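Local coordinates for protein inosine-uridine preferring nucleoside hydrolase (PDB 6BA1) that binds a calcium ion beside the carboxyl-terminal ends of parallel strands in a central beta-sheet, as a member of the nucleoside hydrolase family, at residues K6-D17 with D124-N135; D257-M268 with T293-R304. One frame throughout, in Å; residues are numbered along the deposited sequence.

Contact 1 of 2, residues K6-D17 with D124-N135. With CA (calcium ion), chain S.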
loop_
_atom_site.group_PDB
_atom_site.type_symbol
_atom_site.label_atom_id
_atom_site.label_comp_id
_atom_site.label_asym_id
_atom_site.label_seq_id
_atom_site.Cartn_x
_atom_site.Cartn_y
_atom_site.Cartn_z
ATOM N N LYS A 6 -14.042 3.817 -27.223
ATOM C CA LYS A 6 -13.595 5.179 -27.557
ATOM C C LYS A 6 -12.847 5.872 -26.422
ATOM O O LYS A 6 -13.273 5.834 -25.274
ATOM C CB LYS A 6 -14.796 6.019 -27.969
ATOM C CG LYS A 6 -15.662 5.353 -29.023
ATOM C CD LYS A 6 -16.467 6.362 -29.812
ATOM C CE LYS A 6 -17.284 5.694 -30.903
ATOM N NZ LYS A 6 -16.412 5.084 -31.952
ATOM N N LEU A 7 -11.760 6.555 -26.776
ATOM C CA LEU A 7 -10.723 6.990 -25.834
ATOM C C LEU A 7 -10.590 8.512 -25.761
ATOM O O LEU A 7 -10.619 9.183 -26.787
ATOM C CB LEU A 7 -9.386 6.380 -26.271
ATOM C CG LEU A 7 -8.080 6.786 -25.581
ATOM C CD1 LEU A 7 -8.178 6.614 -24.078
ATOM C CD2 LEU A 7 -6.925 5.961 -26.129
ATOM N N ILE A 8 -10.443 9.041 -24.547
ATOM C CA ILE A 8 -10.035 10.431 -24.318
ATOM C C ILE A 8 -8.787 10.416 -23.447
ATOM O O ILE A 8 -8.801 9.818 -22.386
ATOM C CB ILE A 8 -11.126 11.254 -23.595
ATOM C CG1 ILE A 8 -12.382 11.363 -24.467
ATOM C CG2 ILE A 8 -10.606 12.650 -23.228
ATOM C CD1 ILE A 8 -13.572 11.989 -23.768
ATOM N N LEU A 9 -7.720 11.074 -23.891
ATOM C CA LEU A 9 -6.549 11.327 -23.056
ATOM C C LEU A 9 -6.667 12.713 -22.418
ATOM O O LEU A 9 -7.247 13.616 -23.008
ATOM C CB LEU A 9 -5.265 11.221 -23.879
ATOM C CG LEU A 9 -5.086 9.948 -24.714
ATOM C CD1 LEU A 9 -3.746 9.944 -25.415
ATOM C CD2 LEU A 9 -5.235 8.694 -23.881
ATOM N N ASP A 10 -6.140 12.858 -21.199
ATOM C CA ASP A 10 -6.121 14.133 -20.469
ATOM C C ASP A 10 -4.657 14.371 -20.117
ATOM O O ASP A 10 -4.135 13.764 -19.176
ATOM C CB ASP A 10 -7.008 14.041 -19.223
ATOM C CG ASP A 10 -7.220 15.379 -18.523
ATOM O OD1 ASP A 10 -8.370 15.855 -18.544
ATOM O OD2 ASP A 10 -6.277 15.920 -17.905
ATOM N N LEU A 11 -3.990 15.250 -20.873
ATOM C CA LEU A 11 -2.523 15.274 -20.939
ATOM C C LEU A 11 -1.865 16.619 -20.619
ATOM O O LEU A 11 -2.311 17.675 -21.089
ATOM C CB LEU A 11 -2.069 14.841 -22.331
ATOM C CG LEU A 11 -2.617 13.515 -22.859
ATOM C CD1 LEU A 11 -2.139 13.288 -24.283
ATOM C CD2 LEU A 11 -2.208 12.358 -21.955
ATOM N N ASP A 12 -0.792 16.549 -19.829
ATOM C CA ASP A 12 0.134 17.664 -19.608
ATOM C C ASP A 12 1.345 17.457 -20.520
ATOM O O ASP A 12 2.437 17.152 -20.068
ATOM C CB ASP A 12 0.519 17.818 -18.112
ATOM C CG ASP A 12 1.203 16.566 -17.487
ATOM O OD1 ASP A 12 1.070 15.422 -17.979
ATOM O OD2 ASP A 12 1.878 16.739 -16.452
ATOM N N THR A 13 1.123 17.652 -21.817
ATOM C CA THR A 13 2.021 17.149 -22.861
ATOM C C THR A 13 3.331 17.956 -23.005
ATOM O O THR A 13 3.281 19.065 -23.515
ATOM C CB THR A 13 1.284 17.129 -24.221
ATOM O OG1 THR A 13 -0.105 16.834 -24.023
ATOM C CG2 THR A 13 1.906 16.095 -25.140
ATOM N N GLY A 14 4.502 17.463 -22.577
ATOM C CA GLY A 14 4.728 16.188 -21.867
ATOM C C GLY A 14 5.384 15.132 -22.734
ATOM O O GLY A 14 4.847 14.774 -23.778
ATOM N N VAL A 15 6.528 14.611 -22.292
ATOM C CA VAL A 15 7.318 13.651 -23.075
ATOM C C VAL A 15 6.685 12.269 -23.052
ATOM O O VAL A 15 6.368 11.710 -24.105
ATOM C CB VAL A 15 8.787 13.549 -22.615
ATOM C CG1 VAL A 15 9.551 12.523 -23.448
ATOM C CG2 VAL A 15 9.470 14.911 -22.697
ATOM N N ASP A 16 6.520 11.719 -21.852
ATOM C CA ASP A 16 5.788 10.452 -21.689
ATOM C C ASP A 16 4.331 10.588 -22.147
ATOM O O ASP A 16 3.741 9.626 -22.639
ATOM C CB ASP A 16 5.895 9.843 -20.254
ATOM C CG ASP A 16 5.843 10.877 -19.135
ATOM O OD1 ASP A 16 4.921 11.725 -19.105
ATOM O OD2 ASP A 16 6.741 10.839 -18.266
ATOM N N ASP A 17 3.776 11.791 -22.021
ATOM C CA ASP A 17 2.423 12.068 -22.497
ATOM C C ASP A 17 2.263 11.879 -24.015
ATOM O O ASP A 17 1.227 11.376 -24.450
ATOM C CB ASP A 17 1.972 13.464 -22.060
ATOM C CG ASP A 17 1.797 13.572 -20.542
ATOM O OD1 ASP A 17 2.797 13.717 -19.805
ATOM O OD2 ASP A 17 0.645 13.499 -20.070
ATOM N N ASP A 124 -19.026 2.714 -23.601
ATOM C CA ASP A 124 -17.953 2.547 -24.587
ATOM C C ASP A 124 -16.815 3.556 -24.382
ATOM O O ASP A 124 -15.742 3.382 -24.965
ATOM C CB ASP A 124 -18.501 2.659 -26.021
ATOM C CG ASP A 124 -19.526 1.577 -26.356
ATOM O OD1 ASP A 124 -19.520 0.507 -25.705
ATOM O OD2 ASP A 124 -20.341 1.801 -27.286
ATOM N N LEU A 125 -17.043 4.596 -23.569
ATOM C CA LEU A 125 -16.027 5.630 -23.316
ATOM C C LEU A 125 -14.992 5.206 -22.275
ATOM O O LEU A 125 -15.339 4.646 -21.239
ATOM C CB LEU A 125 -16.672 6.950 -22.866
ATOM C CG LEU A 125 -15.720 8.134 -22.624
ATOM C CD1 LEU A 125 -15.080 8.600 -23.915
ATOM C CD2 LEU A 125 -16.456 9.273 -21.943
ATOM N N VAL A 126 -13.730 5.522 -22.559
ATOM C CA VAL A 126 -12.607 5.244 -21.676
ATOM C C VAL A 126 -11.773 6.518 -21.535
ATOM O O VAL A 126 -11.220 6.994 -22.515
ATOM C CB VAL A 126 -11.725 4.101 -22.238
ATOM C CG1 VAL A 126 -10.573 3.784 -21.277
ATOM C CG2 VAL A 126 -12.567 2.862 -22.527
ATOM N N TYR A 127 -11.697 7.069 -20.326
ATOM C CA TYR A 127 -10.968 8.316 -20.058
ATOM C C TYR A 127 -9.657 7.990 -19.349
ATOM O O TYR A 127 -9.677 7.382 -18.304
ATOM C CB TYR A 127 -11.861 9.243 -19.225
ATOM C CG TYR A 127 -11.218 10.519 -18.721
ATOM C CD1 TYR A 127 -11.100 11.648 -19.522
ATOM C CD2 TYR A 127 -10.773 10.607 -17.411
ATOM C CE1 TYR A 127 -10.530 12.825 -19.038
ATOM C CE2 TYR A 127 -10.206 11.767 -16.912
ATOM C CZ TYR A 127 -10.083 12.874 -17.721
ATOM O OH TYR A 127 -9.518 14.007 -17.175
ATOM N N VAL A 128 -8.530 8.397 -19.924
ATOM C CA VAL A 128 -7.196 7.977 -19.473
ATOM C C VAL A 128 -6.337 9.208 -19.183
ATOM O O VAL A 128 -5.581 9.653 -20.036
ATOM C CB VAL A 128 -6.529 7.076 -20.533
ATOM C CG1 VAL A 128 -5.081 6.738 -20.174
ATOM C CG2 VAL A 128 -7.352 5.810 -20.720
ATOM N N PRO A 129 -6.463 9.771 -17.972
ATOM C CA PRO A 129 -5.740 10.980 -17.582
ATOM C C PRO A 129 -4.356 10.709 -17.044
ATOM O O PRO A 129 -4.229 10.054 -16.028
ATOM C CB PRO A 129 -6.627 11.559 -16.481
ATOM C CG PRO A 129 -7.235 10.359 -15.861
ATOM C CD PRO A 129 -7.419 9.352 -16.937
ATOM N N THR A 130 -3.331 11.220 -17.711
ATOM C CA THR A 130 -1.949 11.082 -17.237
ATOM C C THR A 130 -1.325 12.449 -16.926
ATOM O O THR A 130 -0.106 12.654 -17.052
ATOM C CB THR A 130 -1.088 10.288 -18.229
ATOM O OG1 THR A 130 -0.647 11.148 -19.283
ATOM C CG2 THR A 130 -1.867 9.119 -18.818
ATOM N N GLY A 131 -2.195 13.385 -16.549
ATOM C CA GLY A 131 -1.787 14.606 -15.889
ATOM C C GLY A 131 -2.589 14.677 -14.601
ATOM O O GLY A 131 -3.227 13.701 -14.214
ATOM N N PRO A 132 -2.556 15.834 -13.929
ATOM C CA PRO A 132 -3.432 16.101 -12.804
ATOM C C PRO A 132 -4.899 15.787 -13.065
ATOM O O PRO A 132 -5.387 15.880 -14.202
ATOM C CB PRO A 132 -3.245 17.592 -12.581
ATOM C CG PRO A 132 -1.812 17.815 -12.940
ATOM C CD PRO A 132 -1.496 16.851 -14.052
ATOM N N MET A 133 -5.597 15.421 -11.998
ATOM C CA MET A 133 -6.994 15.016 -12.063
ATOM C C MET A 133 -7.942 16.216 -12.092
ATOM O O MET A 133 -9.153 16.038 -12.297
ATOM C CB MET A 133 -7.341 14.102 -10.881
ATOM C CG MET A 133 -6.322 12.999 -10.586
ATOM S SD MET A 133 -5.538 12.240 -12.037
ATOM C CE MET A 133 -6.935 11.413 -12.734
ATOM N N THR A 134 -7.391 17.420 -11.876
ATOM C CA THR A 134 -8.114 18.706 -11.899
ATOM C C THR A 134 -9.319 18.777 -12.827
ATOM O O THR A 134 -10.385 19.265 -12.429
ATOM C CB THR A 134 -7.155 19.858 -12.290
ATOM O OG1 THR A 134 -5.915 19.724 -11.577
ATOM C CG2 THR A 134 -7.776 21.224 -11.983
ATOM N N ASN A 135 -9.140 18.298 -14.056
ATOM C CA ASN A 135 -10.197 18.353 -15.068
ATOM C C ASN A 135 -11.389 17.464 -14.723
ATOM O O ASN A 135 -12.509 17.966 -14.596
ATOM C CB ASN A 135 -9.643 18.026 -16.463
ATOM C CG ASN A 135 -8.725 19.114 -17.009
ATOM O OD1 ASN A 135 -8.786 20.278 -16.610
ATOM N ND2 ASN A 135 -7.876 18.732 -17.942
HETATM CA CA CA S . 2.383 13.325 -17.338
#
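Lys6 and Leu125 begin a run of paired residues that ends at Asp10 and Pro129, with strands 6-11 and 125-129 adjacent and parallel. Backbone bonds alternate between them: Lys6 O takes the N-H of Val126, Ile8 N gives to Val126 O, and Ile8 O takes Val128 N at 2.9 Å. The Asp10 N bond to Val128 O is weak, but Thr130 N still reaches Asp10 O.

Apolar contacts line both faces. On one, Leu7 CD1 meets Val128 CG2 at 3.6 Å beneath helix 15-25; on the other, Ile8 CD1 lies 3.7 Å from Leu125 CD1 beneath helix 110-121.

From the end of strand 6-11 into the start of helix 15-25 runs the DxDxxxDD fingerprint of nucleoside hydrolases, here Asp10, Asp12, Asp16 and Asp17. Calcium is bound by Asp12 OD1 at 2.6 Å, Asp17 OD1 at 2.5 Å and the backbone Thr130 O at 2.6 Å, with Asp248 adding a further ligand. Asn41 N holds the other oxygen of Asp12.

Polar side chains grip Asp10, whose CG extends anti to the backbone N (chi1 -171°) toward Tyr127 and Asn135. Tyr127 OH donates to Asp10 OD1 from above the carboxylate plane at 2.6 Å, the ring turned 72° from that plane, whereas Asn135 ND2 arrives on the syn side at 3.0 Å and also bonds Gly37 O.

Contact 2 of 2, residues D257-M268 with T293-R304; sequences DPTLVTTLPINM and TMQVAVGVDVPR
Thr262 faces both Val298 and Gly299, a classic beta bulge in the antiparallel pair formed by strands 261-265 and 295-300. Its carbonyl oxygen accepts two N-H groups: Val298 N at 2.9 Å, close to the line of the C=O bond, and Gly299 N at 3.2 Å, on a lone pair. The extra residue shifts the register by one, so that Thr263 pairs with Ala297 and Leu264 with Val296; Leu264 N and O both bond the backbone of Val296. Beyond the bulge in the other direction, Asp301 N closes on Leu260 O.

Apolar side chains pack on both faces. Val261 CG1 meets Ala297 CB, and both residues also touch Val198. On the opposite face Ile266 CG2 and Met268 SD converge on Val296 CG2, the former at 3.6 Å, while Leu264 CB lies against Val298 CG2. Leu264 and Val298 also pack on Val298 and Leu264, respectively, of the second subunit.

Charged and polar groups secure the two ends. Arg304 bends at chi3 (86°) to lay its NE 3.5 Å from Leu260 CD2; its NH2 forms a salt bridge with Asp257 OD2 at 3.0 Å and donates to Thr259 OG1 at 2.8 Å. At the far end Asn267, whose ND2 is held by Val291 O, offers OD1 to Thr293 N and Thr293 OG1, both 3.1 Å away and on the same face of the amide.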
loop_
_atom_site.group_PDB
_atom_site.type_symbol
_atom_site.label_atom_id
_atom_site.label_comp_id
_atom_site.label_asym_id
_atom_site.label_seq_id
_atom_site.Cartn_x
_atom_site.Cartn_y
_atom_site.Cartn_z
ATOM N N ASP A 257 -5.795 -3.114 -22.820
ATOM C CA ASP A 257 -5.618 -4.495 -22.388
ATOM C C ASP A 257 -5.368 -4.555 -20.875
ATOM O O ASP A 257 -4.216 -4.494 -20.440
ATOM C CB ASP A 257 -4.453 -5.131 -23.163
ATOM C CG ASP A 257 -4.190 -6.570 -22.761
ATOM O OD1 ASP A 257 -5.133 -7.263 -22.330
ATOM O OD2 ASP A 257 -3.031 -7.005 -22.880
ATOM N N PRO A 258 -6.443 -4.703 -20.068
ATOM C CA PRO A 258 -6.252 -4.732 -18.610
ATOM C C PRO A 258 -5.473 -5.941 -18.052
ATOM O O PRO A 258 -5.083 -5.915 -16.889
ATOM C CB PRO A 258 -7.687 -4.687 -18.064
ATOM C CG PRO A 258 -8.536 -5.211 -19.160
ATOM C CD PRO A 258 -7.866 -4.814 -20.436
ATOM N N THR A 259 -5.231 -6.966 -18.871
ATOM C CA THR A 259 -4.422 -8.118 -18.458
ATOM C C THR A 259 -2.909 -7.841 -18.401
ATOM O O THR A 259 -2.159 -8.692 -17.933
ATOM C CB THR A 259 -4.645 -9.345 -19.370
ATOM O OG1 THR A 259 -4.065 -9.109 -20.656
ATOM C CG2 THR A 259 -6.136 -9.671 -19.518
ATOM N N LEU A 260 -2.455 -6.684 -18.880
ATOM C CA LEU A 260 -1.045 -6.284 -18.717
ATOM C C LEU A 260 -0.645 -6.029 -17.264
ATOM O O LEU A 260 0.541 -6.034 -16.943
ATOM C CB LEU A 260 -0.728 -5.024 -19.548
ATOM C CG LEU A 260 -0.460 -5.217 -21.044
ATOM C CD1 LEU A 260 -0.544 -3.903 -21.783
ATOM C CD2 LEU A 260 0.890 -5.872 -21.282
ATOM N N VAL A 261 -1.628 -5.816 -16.397
ATOM C CA VAL A 261 -1.408 -5.424 -15.014
ATOM C C VAL A 261 -2.162 -6.371 -14.066
ATOM O O VAL A 261 -3.180 -6.955 -14.444
ATOM C CB VAL A 261 -1.823 -3.935 -14.875
ATOM C CG1 VAL A 261 -2.484 -3.601 -13.555
ATOM C CG2 VAL A 261 -0.616 -3.041 -15.110
ATOM N N THR A 262 -1.640 -6.524 -12.848
ATOM C CA THR A 262 -2.317 -7.235 -11.756
ATOM C C THR A 262 -2.735 -6.204 -10.710
ATOM O O THR A 262 -1.885 -5.541 -10.115
ATOM C CB THR A 262 -1.401 -8.286 -11.102
ATOM O OG1 THR A 262 -0.704 -9.014 -12.118
ATOM C CG2 THR A 262 -2.209 -9.255 -10.260
ATOM N N THR A 263 -4.044 -6.062 -10.506
ATOM C CA THR A 263 -4.581 -5.022 -9.637
ATOM C C THR A 263 -4.999 -5.566 -8.287
ATOM O O THR A 263 -5.230 -6.758 -8.129
ATOM C CB THR A 263 -5.810 -4.309 -10.248
ATOM O OG1 THR A 263 -6.909 -5.217 -10.351
ATOM C CG2 THR A 263 -5.501 -3.758 -11.611
ATOM N N LEU A 264 -5.125 -4.651 -7.333
ATOM C CA LEU A 264 -5.568 -4.943 -5.984
ATOM C C LEU A 264 -6.884 -4.203 -5.762
ATOM O O LEU A 264 -6.875 -2.980 -5.661
ATOM C CB LEU A 264 -4.492 -4.468 -4.995
ATOM C CG LEU A 264 -4.845 -4.253 -3.515
ATOM C CD1 LEU A 264 -5.460 -5.494 -2.884
ATOM C CD2 LEU A 264 -3.603 -3.839 -2.754
ATOM N N PRO A 265 -8.020 -4.924 -5.719
ATOM C CA PRO A 265 -9.299 -4.265 -5.425
ATOM C C PRO A 265 -9.261 -3.545 -4.083
ATOM O O PRO A 265 -8.960 -4.168 -3.071
ATOM C CB PRO A 265 -10.300 -5.425 -5.393
ATOM C CG PRO A 265 -9.707 -6.434 -6.311
ATOM C CD PRO A 265 -8.216 -6.325 -6.131
ATOM N N ILE A 266 -9.532 -2.244 -4.082
ATOM C CA ILE A 266 -9.347 -1.423 -2.887
ATOM C C ILE A 266 -10.065 -0.076 -2.984
ATOM O O ILE A 266 -9.826 0.685 -3.910
ATOM C CB ILE A 266 -7.838 -1.193 -2.605
ATOM C CG1 ILE A 266 -7.625 -0.382 -1.318
ATOM C CG2 ILE A 266 -7.136 -0.516 -3.785
ATOM C CD1 ILE A 266 -6.167 -0.284 -0.917
ATOM N N ASN A 267 -10.938 0.209 -2.023
ATOM C CA ASN A 267 -11.537 1.534 -1.900
ATOM C C ASN A 267 -10.466 2.516 -1.422
ATOM O O ASN A 267 -9.859 2.310 -0.374
ATOM C CB ASN A 267 -12.732 1.510 -0.940
ATOM C CG ASN A 267 -13.937 0.792 -1.522
ATOM O OD1 ASN A 267 -14.605 1.305 -2.416
ATOM N ND2 ASN A 267 -14.235 -0.391 -1.009
ATOM N N MET A 268 -10.251 3.577 -2.201
ATOM C CA MET A 268 -9.113 4.486 -2.041
ATOM C C MET A 268 -9.516 5.911 -1.679
ATOM O O MET A 268 -10.685 6.286 -1.742
ATOM C CB MET A 268 -8.319 4.541 -3.341
ATOM C CG MET A 268 -7.554 3.278 -3.679
ATOM S SD MET A 268 -6.016 3.125 -2.781
ATOM C CE MET A 268 -5.129 4.580 -3.315
ATOM N N THR A 293 -14.509 0.162 -5.267
ATOM C CA THR A 293 -14.791 1.159 -6.313
ATOM C C THR A 293 -13.686 1.246 -7.369
ATOM O O THR A 293 -13.985 1.362 -8.556
ATOM C CB THR A 293 -15.019 2.570 -5.722
ATOM O OG1 THR A 293 -13.882 2.975 -4.935
ATOM C CG2 THR A 293 -16.290 2.597 -4.861
ATOM N N MET A 294 -12.424 1.203 -6.944
ATOM C CA MET A 294 -11.284 1.256 -7.857
ATOM C C MET A 294 -10.225 0.203 -7.547
ATOM O O MET A 294 -10.314 -0.473 -6.540
ATOM C CB MET A 294 -10.689 2.672 -7.895
ATOM C CG MET A 294 -10.237 3.264 -6.593
ATOM S SD MET A 294 -9.741 4.992 -6.825
ATOM C CE MET A 294 -8.114 4.795 -7.559
ATOM N N GLN A 295 -9.255 0.065 -8.447
ATOM C CA GLN A 295 -8.245 -0.993 -8.385
ATOM C C GLN A 295 -6.865 -0.402 -8.625
ATOM O O GLN A 295 -6.680 0.316 -9.592
ATOM C CB GLN A 295 -8.530 -2.069 -9.439
ATOM C CG GLN A 295 -10.010 -2.355 -9.658
ATOM C CD GLN A 295 -10.253 -3.610 -10.475
ATOM O OE1 GLN A 295 -9.470 -3.936 -11.378
ATOM N NE2 GLN A 295 -11.339 -4.325 -10.159
ATOM N N VAL A 296 -5.908 -0.688 -7.741
ATOM C CA VAL A 296 -4.548 -0.166 -7.881
ATOM C C VAL A 296 -3.637 -1.246 -8.438
ATOM O O VAL A 296 -3.678 -2.387 -8.005
ATOM C CB VAL A 296 -3.971 0.356 -6.553
ATOM C CG1 VAL A 296 -2.582 0.946 -6.773
ATOM C CG2 VAL A 296 -4.907 1.394 -5.938
ATOM N N ALA A 297 -2.809 -0.855 -9.395
ATOM C CA ALA A 297 -1.918 -1.768 -10.073
ATOM C C ALA A 297 -0.725 -2.003 -9.189
ATOM O O ALA A 297 -0.127 -1.045 -8.699
ATOM C CB ALA A 297 -1.469 -1.173 -11.398
ATOM N N VAL A 298 -0.395 -3.275 -8.982
ATOM C CA VAL A 298 0.758 -3.676 -8.165
ATOM C C VAL A 298 1.780 -4.534 -8.918
ATOM O O VAL A 298 2.986 -4.419 -8.665
ATOM C CB VAL A 298 0.315 -4.425 -6.896
ATOM C CG1 VAL A 298 1.463 -4.474 -5.898
ATOM C CG2 VAL A 298 -0.914 -3.762 -6.270
ATOM N N GLY A 299 1.306 -5.406 -9.809
ATOM C CA GLY A 299 2.166 -6.192 -10.702
ATOM C C GLY A 299 1.945 -5.828 -12.153
ATOM O O GLY A 299 0.900 -5.279 -12.499
ATOM N N VAL A 300 2.918 -6.150 -13.001
ATOM C CA VAL A 300 2.877 -5.788 -14.420
ATOM C C VAL A 300 3.757 -6.716 -15.271
ATOM O O VAL A 300 4.828 -7.140 -14.837
ATOM C CB VAL A 300 3.280 -4.302 -14.623
ATOM C CG1 VAL A 300 4.634 -3.989 -13.985
ATOM C CG2 VAL A 300 3.283 -3.916 -16.100
ATOM N N ASP A 301 3.281 -7.031 -16.472
ATOM C CA ASP A 301 3.999 -7.870 -17.436
ATOM C C ASP A 301 4.921 -6.966 -18.266
ATOM O O ASP A 301 4.576 -6.571 -19.377
ATOM C CB ASP A 301 2.972 -8.618 -18.311
ATOM C CG ASP A 301 3.578 -9.718 -19.158
ATOM O OD1 ASP A 301 4.810 -9.710 -19.408
ATOM O OD2 ASP A 301 2.802 -10.601 -19.584
ATOM N N VAL A 302 6.096 -6.653 -17.723
ATOM C CA VAL A 302 6.985 -5.622 -18.302
ATOM C C VAL A 302 7.496 -5.958 -19.709
ATOM O O VAL A 302 7.479 -5.093 -20.584
ATOM C CB VAL A 302 8.182 -5.280 -17.367
ATOM C CG1 VAL A 302 9.157 -4.304 -18.033
ATOM C CG2 VAL A 302 7.682 -4.713 -16.048
ATOM N N PRO A 303 7.962 -7.206 -19.935
ATOM C CA PRO A 303 8.463 -7.557 -21.273
ATOM C C PRO A 303 7.392 -7.592 -22.369
ATOM O O PRO A 303 7.696 -7.287 -23.525
ATOM C CB PRO A 303 9.065 -8.950 -21.072
ATOM C CG PRO A 303 9.285 -9.067 -19.608
ATOM C CD PRO A 303 8.136 -8.334 -19.001
ATOM N N ARG A 304 6.165 -7.973 -22.007
ATOM C CA ARG A 304 5.038 -7.964 -22.946
ATOM C C ARG A 304 4.571 -6.544 -23.232
ATOM O O ARG A 304 4.273 -6.214 -24.374
ATOM C CB ARG A 304 3.869 -8.799 -22.418
ATOM C CG ARG A 304 2.879 -9.201 -23.500
ATOM C CD ARG A 304 1.731 -10.005 -22.927
ATOM N NE ARG A 304 0.646 -9.172 -22.409
ATOM C CZ ARG A 304 -0.375 -9.628 -21.680
ATOM N NH1 ARG A 304 -0.472 -10.916 -21.359
ATOM N NH2 ARG A 304 -1.312 -8.793 -21.250
#

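In the fold
The two contacts illustrate how one mixed sheet can serve different ends in its interior and at its margin. The centre of contact 1 lies about 5 Å from the centre of the chain, and the contact holds three of the four calcium ligands; that of contact 2 lies about 16 Å from it, and this contact includes strand 261-265, one of the two edge strands of the sheet within the chain, and reaches the second subunit. Strands 152-156 and 191-194 stand between strands 125-129 and 295-300. The centres of the two contacts are about 18 Å apart and their nearest atoms about 8 Å, so they do not touch. Helix 247-256 carries the fourth ligand, Asp248, and leads directly into Asp257, where contact 2 begins.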